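Side-chain contacts in putative sensory box/GGDEF family protein (Vibrio parahaemolyticus, PDB 3LID), which probably makes cyclic di-GMP from GTP through its GGDEF domain, the part described here being its extracellular sensor domain of PDC fold: residues T63-E66 and N67-S71; Y118-Y121 and A122-L125. All blocks are in the same frame, centred on the assembly; numbering follows the deposited sequence. Where two conformers were deposited one is given.

Contact 1. Residues T63-E66 and N67-S71; sequences TILE and NMWSS
E66 O is the polar focus of this helical turn: it accepts two hydrogen bonds from S70, one from S70 N at 2.8 Å and one from S70 OG at 2.9 Å. The two donors come from opposite faces of the E66 carbonyl plane, the hydroxyl standing 40° out of it and away from the lone-pair directions. S70 keeps OG beside its own backbone N (chi1 -67°), which turns the hydroxyl back over the preceding turn and satisfies it within the helix. The straightest backbone bond is W69 N to L65 O, with an N-H...O angle of 171°, and N67 N and M68 N bond to T63 O and I64 O.

Beyond the backbone, L65 and W69 carry the packing. L65 CD1 rests over one face of the indole in a CH-pi contact, 3.8 Å from the centroid of the five-membered ring and displaced toward the rim. W69 NE1 is the ring atom nearest this methyl, 3.5 Å from L65 CD1. With L65 CG anti to its backbone N and W69 CG beside its own N, the two side chains converge on the same flank and cross at a slant. On another flank T63 and N67 run side by side, T63 CG2 lying 3.5 Å from N67 ND2; T63 OG1 is hydrogen-bonded to K59 NZ.

L65 also meets helix 48-55, and W69 lies on strand 91-98. The arrangement is that of an amphipathic helix, with i to i+4 side-chain pairing, packed against the antiparallel sheet of a PDC sensor domain.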
ATOM      1  N   THR A  63       7.882  24.410  12.884  1.00 19.47           N
ATOM      2  CA  THR A  63       9.090  23.567  13.118  1.00 20.16           C
ATOM      3  C   THR A  63       8.821  22.431  14.089  1.00 18.27           C
ATOM      4  O   THR A  63       9.278  21.306  13.895  1.00 19.04           O
ATOM      5  CB  THR A  63      10.232  24.470  13.651  1.00 21.28           C
ATOM      6  OG1 THR A  63      10.589  25.365  12.590  1.00 23.65           O
ATOM      7  CG2 THR A  63      11.465  23.655  14.133  1.00 21.60           C
ATOM      8  N   ILE A  64       8.119  22.718  15.172  1.00 18.35           N
ATOM      9  CA  ILE A  64       7.814  21.690  16.127  1.00 18.28           C
ATOM     10  C   ILE A  64       6.988  20.569  15.446  1.00 18.63           C
ATOM     11  O   ILE A  64       7.274  19.360  15.658  1.00 17.62           O
ATOM     12  CB  ILE A  64       7.057  22.285  17.312  1.00 19.27           C
ATOM     13  CG1 ILE A  64       8.098  23.127  18.091  1.00 20.12           C
ATOM     14  CG2 ILE A  64       6.432  21.238  18.210  1.00 17.12           C
ATOM     15  CD1 ILE A  64       7.380  24.078  19.106  1.00 24.62           C
ATOM     16  N   LEU A  65       5.988  20.976  14.655  1.00 16.85           N
ATOM     17  CA  LEU A  65       5.122  20.001  13.961  1.00 16.78           C
ATOM     18  C   LEU A  65       5.982  19.174  12.979  1.00 17.11           C
ATOM     19  O   LEU A  65       5.895  17.947  12.965  1.00 17.67           O
ATOM     20  CB  LEU A  65       4.034  20.722  13.170  1.00 15.08           C
ATOM     21  CG  LEU A  65       3.108  19.804  12.384  1.00 15.60           C
ATOM     22  CD1 LEU A  65       2.402  18.830  13.344  1.00 16.27           C
ATOM     23  CD2 LEU A  65       2.025  20.697  11.686  1.00 15.02           C
ATOM     24  N   GLU A  66       6.824  19.841  12.185  1.00 15.74           N
ATOM     25  CA  GLU A  66       7.641  19.165  11.186  1.00 15.69           C
ATOM     26  C   GLU A  66       8.587  18.147  11.874  1.00 17.16           C
ATOM     27  O   GLU A  66       8.744  17.015  11.410  1.00 15.57           O
ATOM     28  CB  GLU A  66       8.511  20.144  10.471  1.00 15.34           C
ATOM     29  CG  GLU A  66       7.691  20.957   9.391  1.00 16.21           C
ATOM     30  CD  GLU A  66       8.483  22.088   8.727  1.00 20.71           C
ATOM     31  OE1 GLU A  66       9.501  22.546   9.304  1.00 22.57           O
ATOM     32  OE2 GLU A  66       8.073  22.450   7.608  1.00 21.99           O
ATOM     33  N   ASN A  67       9.190  18.555  12.981  1.00 16.51           N
ATOM     34  CA  ASN A  67      10.103  17.646  13.705  1.00 18.05           C
ATOM     35  C   ASN A  67       9.350  16.443  14.222  1.00 18.46           C
ATOM     36  O   ASN A  67       9.887  15.325  14.193  1.00 18.08           O
ATOM     37  CB  ASN A  67      10.817  18.413  14.847  1.00 17.98           C
ATOM     38  CG  ASN A  67      11.841  19.385  14.288  1.00 21.44           C
ATOM     39  OD1 ASN A  67      12.159  19.304  13.134  1.00 28.05           O
ATOM     40  ND2 ASN A  67      12.303  20.340  15.086  1.00 26.96           N
ATOM     41  N   MET A  68       8.119  16.658  14.723  1.00 17.27           N
ATOM     42  CA  MET A  68       7.330  15.558  15.214  0.50 16.50           C
ATOM     43  C   MET A  68       6.982  14.597  14.068  1.00 15.76           C
ATOM     44  O   MET A  68       7.171  13.338  14.187  1.00 15.47           O
ATOM     45  CB  MET A  68       6.050  16.109  15.860  0.50 16.48           C
ATOM     46  CG  MET A  68       5.215  15.112  16.640  0.50 20.61           C
ATOM     47  SD  MET A  68       3.998  14.211  15.696  0.50 22.03           S
ATOM     48  CE  MET A  68       2.606  15.427  15.467  0.50 16.04           C
ATOM     49  N   TRP A  69       6.466  15.146  12.959  1.00 15.04           N
ATOM     50  CA  TRP A  69       6.095  14.270  11.846  1.00 15.40           C
ATOM     51  C   TRP A  69       7.324  13.541  11.281  1.00 16.36           C
ATOM     52  O   TRP A  69       7.186  12.410  10.852  1.00 16.09           O
ATOM     53  CB  TRP A  69       5.413  15.101  10.761  1.00 15.62           C
ATOM     54  CG  TRP A  69       4.021  15.402  11.110  1.00 13.46           C
ATOM     55  CD1 TRP A  69       3.356  15.132  12.293  1.00 16.55           C
ATOM     56  CD2 TRP A  69       3.073  16.103  10.284  1.00 14.34           C
ATOM     57  NE1 TRP A  69       2.053  15.574  12.207  1.00 14.82           N
ATOM     58  CE2 TRP A  69       1.857  16.124  10.973  1.00 15.08           C
ATOM     59  CE3 TRP A  69       3.141  16.625   9.000  1.00 16.11           C
ATOM     60  CZ2 TRP A  69       0.699  16.741  10.450  1.00 16.59           C
ATOM     61  CZ3 TRP A  69       2.001  17.201   8.435  1.00 14.39           C
ATOM     62  CH2 TRP A  69       0.798  17.262   9.182  1.00 15.42           C
ATOM     63  N   SER A  70       8.490  14.183  11.221  1.00 15.80           N
ATOM     64  CA  SER A  70       9.674  13.528  10.741  1.00 16.42           C
ATOM     65  C   SER A  70       9.978  12.355  11.686  1.00 15.70           C
ATOM     66  O   SER A  70      10.395  11.277  11.177  1.00 16.06           O
ATOM     67  CB  SER A  70      10.842  14.513  10.735  1.00 18.98           C
ATOM     68  OG  SER A  70      10.607  15.539   9.755  1.00 19.18           O
ATOM     69  N   SER A  71       9.883  12.582  13.004  1.00 16.91           N
ATOM     70  CA  SER A  71      10.113  11.474  13.972  1.00 16.40           C
ATOM     71  C   SER A  71       9.144  10.344  13.771  1.00 17.34           C
ATOM     72  O   SER A  71       9.511   9.151  13.884  1.00 16.50           O
ATOM     73  CB  SER A  71      10.021  12.019  15.418  1.00 19.32           C
ATOM     74  OG  SER A  71      11.095  12.946  15.653  1.00 24.19           O
TER

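Contact 2. Residues Y118-Y121 and A122-L125; sequences YFKY and AQSL. With PO4 (phosphate ion), chain C.
Q123 lays its side chain over the ring of F119, one helical turn earlier, crossing it obliquely with the amide plane turned 27° from the ring plane. Q123 CG makes a CH-pi contact 3.9 Å from the F119 ring centroid, and Q123 CD comes within 3.3 Å of F119 CE2 toward the rim. F119 holds its ring anti to the backbone N (chi1 176°), tilting it toward the C-terminal end of the helix and beneath the glutamine.

At that end S124 OG donates to Y121 O at 2.7 Å, in the carbonyl plane and on a lone pair, whereas the backbone bonds from S124 N to K120 O and L125 N to Y121 O are weak. The serine thus ties down a carbonyl of the last turn. L125 folds back, bringing CD2 within 3.8 Å of Y121 CZ. At the other end Y118 OH donates to phosphate O2 at 2.7 Å.

From strand 163-173, R164 grips Q123 O and L125 O, and Y167 meets the F119 ring edge-to-face. Y121 OH bonds to S131 OG of strand 131-140, L125 packs on L155 and P157 of strand 150-160, and F119 also touches strand 79-86.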
ATOM      1  N   TYR A 118      -8.428  12.688  -5.145  1.00 17.25           N
ATOM      2  CA  TYR A 118      -8.372  12.260  -3.764  1.00 16.33           C
ATOM      3  C   TYR A 118      -8.672  13.453  -2.903  1.00 15.05           C
ATOM      4  O   TYR A 118      -9.227  13.308  -1.808  1.00 15.60           O
ATOM      5  CB  TYR A 118      -7.007  11.599  -3.402  1.00 15.55           C
ATOM      6  CG  TYR A 118      -5.790  12.512  -3.276  1.00 14.17           C
ATOM      7  CD1 TYR A 118      -5.643  13.399  -2.184  1.00 16.68           C
ATOM      8  CD2 TYR A 118      -4.777  12.476  -4.243  1.00 14.02           C
ATOM      9  CE1 TYR A 118      -4.504  14.198  -2.077  1.00 13.82           C
ATOM     10  CE2 TYR A 118      -3.624  13.267  -4.135  1.00 13.99           C
ATOM     11  CZ  TYR A 118      -3.531  14.160  -3.060  1.00 12.13           C
ATOM     12  OH  TYR A 118      -2.380  14.887  -2.948  1.00 15.28           O
ATOM     13  N   PHE A 119      -8.333  14.655  -3.407  1.00 15.22           N
ATOM     14  CA  PHE A 119      -8.623  15.865  -2.664  1.00 14.80           C
ATOM     15  C   PHE A 119     -10.106  16.181  -2.681  1.00 15.30           C
ATOM     16  O   PHE A 119     -10.695  16.487  -1.635  1.00 15.38           O
ATOM     17  CB  PHE A 119      -7.836  17.082  -3.174  1.00 14.44           C
ATOM     18  CG  PHE A 119      -8.236  18.321  -2.450  1.00 16.93           C
ATOM     19  CD1 PHE A 119      -7.866  18.510  -1.126  1.00 18.42           C
ATOM     20  CD2 PHE A 119      -9.048  19.256  -3.085  1.00 20.35           C
ATOM     21  CE1 PHE A 119      -8.259  19.677  -0.462  1.00 18.60           C
ATOM     22  CE2 PHE A 119      -9.451  20.427  -2.401  1.00 20.79           C
ATOM     23  CZ  PHE A 119      -9.058  20.604  -1.133  1.00 20.99           C
ATOM     24  N   LYS A 120     -10.729  16.081  -3.841  1.00 16.28           N
ATOM     25  CA  LYS A 120     -12.166  16.307  -3.878  1.00 18.38           C
ATOM     26  C   LYS A 120     -12.904  15.303  -2.994  1.00 17.40           C
ATOM     27  O   LYS A 120     -13.913  15.642  -2.366  1.00 18.61           O
ATOM     28  CB  LYS A 120     -12.609  16.161  -5.333  1.00 17.77           C
ATOM     29  CG  LYS A 120     -11.957  17.296  -6.217  1.00 20.97           C
ATOM     30  CD  LYS A 120     -12.354  17.194  -7.700  1.00 25.48           C
ATOM     31  CE  LYS A 120     -11.601  18.277  -8.450  1.00 34.50           C
ATOM     32  NZ  LYS A 120     -11.856  18.114  -9.902  1.00 43.93           N
ATOM     33  N   TYR A 121     -12.427  14.053  -2.954  1.00 16.99           N
ATOM     34  CA  TYR A 121     -13.008  13.048  -2.018  1.00 18.29           C
ATOM     35  C   TYR A 121     -12.822  13.489  -0.544  1.00 16.92           C
ATOM     36  O   TYR A 121     -13.761  13.514   0.269  1.00 16.87           O
ATOM     37  CB  TYR A 121     -12.382  11.671  -2.290  1.00 17.07           C
ATOM     38  CG  TYR A 121     -12.918  10.655  -1.281  1.00 18.85           C
ATOM     39  CD1 TYR A 121     -14.261  10.304  -1.303  1.00 19.19           C
ATOM     40  CD2 TYR A 121     -12.094  10.097  -0.321  1.00 18.22           C
ATOM     41  CE1 TYR A 121     -14.781   9.369  -0.370  1.00 19.77           C
ATOM     42  CE2 TYR A 121     -12.601   9.194   0.632  1.00 18.75           C
ATOM     43  CZ  TYR A 121     -13.921   8.828   0.590  1.00 19.90           C
ATOM     44  OH  TYR A 121     -14.373   7.953   1.561  1.00 20.47           O
ATOM     45  N   ALA A 122     -11.602  13.920  -0.215  1.00 16.35           N
ATOM     46  CA  ALA A 122     -11.349  14.342   1.196  1.00 16.44           C
ATOM     47  C   ALA A 122     -12.329  15.491   1.566  1.00 16.66           C
ATOM     48  O   ALA A 122     -12.764  15.569   2.696  1.00 17.70           O
ATOM     49  CB  ALA A 122      -9.890  14.865   1.308  1.00 16.75           C
ATOM     50  N   GLN A 123     -12.620  16.370   0.631  1.00 16.35           N
ATOM     51  CA  GLN A 123     -13.491  17.512   0.945  1.00 18.61           C
ATOM     52  C   GLN A 123     -14.875  17.037   1.315  1.00 20.94           C
ATOM     53  O   GLN A 123     -15.558  17.675   2.102  1.00 19.82           O
ATOM     54  CB  GLN A 123     -13.649  18.389  -0.292  1.00 17.50           C
ATOM     55  CG  GLN A 123     -12.403  19.155  -0.682  1.00 20.28           C
ATOM     56  CD  GLN A 123     -12.655  20.142  -1.821  1.00 28.05           C
ATOM     57  OE1 GLN A 123     -12.784  19.737  -2.984  1.00 27.41           O
ATOM     58  NE2 GLN A 123     -12.706  21.427  -1.493  1.00 24.77           N
ATOM     59  N   SER A 124     -15.324  15.956   0.654  1.00 20.96           N
ATOM     60  CA  SER A 124     -16.610  15.325   0.962  1.00 21.00           C
ATOM     61  C   SER A 124     -16.757  14.673   2.334  1.00 21.67           C
ATOM     62  O   SER A 124     -17.886  14.416   2.808  1.00 21.51           O
ATOM     63  CB  SER A 124     -16.945  14.295  -0.140  1.00 19.96           C
ATOM     64  OG  SER A 124     -16.427  13.019   0.158  1.00 21.90           O
ATOM     65  N   LEU A 125     -15.657  14.437   3.044  1.00 19.75           N
ATOM     66  CA  LEU A 125     -15.662  13.825   4.361  1.00 19.94           C
ATOM     67  C   LEU A 125     -16.163  14.800   5.428  1.00 20.74           C
ATOM     68  O   LEU A 125     -16.139  16.021   5.217  1.00 20.70           O
ATOM     69  CB  LEU A 125     -14.290  13.286   4.741  1.00 17.36           C
ATOM     70  CG  LEU A 125     -13.698  12.269   3.726  1.00 17.43           C
ATOM     71  CD1 LEU A 125     -12.211  11.977   4.234  1.00 16.07           C
ATOM     72  CD2 LEU A 125     -14.536  10.948   3.738  1.00 18.78           C
TER
HETATM   73  P   PO4 C 321       0.391  12.792  -4.251  1.00 15.25           P
HETATM   74  O1  PO4 C 321       1.910  12.899  -4.016  1.00 15.66           O
HETATM   75  O2  PO4 C 321      -0.071  14.256  -4.249  1.00 14.86           O
HETATM   76  O3  PO4 C 321      -0.307  12.060  -3.142  1.00 15.83           O
HETATM   77  O4  PO4 C 321       0.105  12.152  -5.605  1.00 15.42           O

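Both contacts are local, within one helix each, and the two helices, 59-76 and 117-124, pack on the same seven-stranded antiparallel sheet; the contact centres are 25 Å apart and their nearest atoms about 12 Å apart. Strand 79-86 lies between them: contact 1 reaches it through W69 on I82 and F84, contact 2 through Y118 on R83 and F119 on L85, so alternating residues of the strand face the two helices. Contact 2 alone touches the phosphate, probably from the crystallisation liquor, which R83, K113, R116, R139, R153 and N171 also bind. Such an anion-binding pocket beside the sheet is consistent with a ligand site as in other PDC sensors.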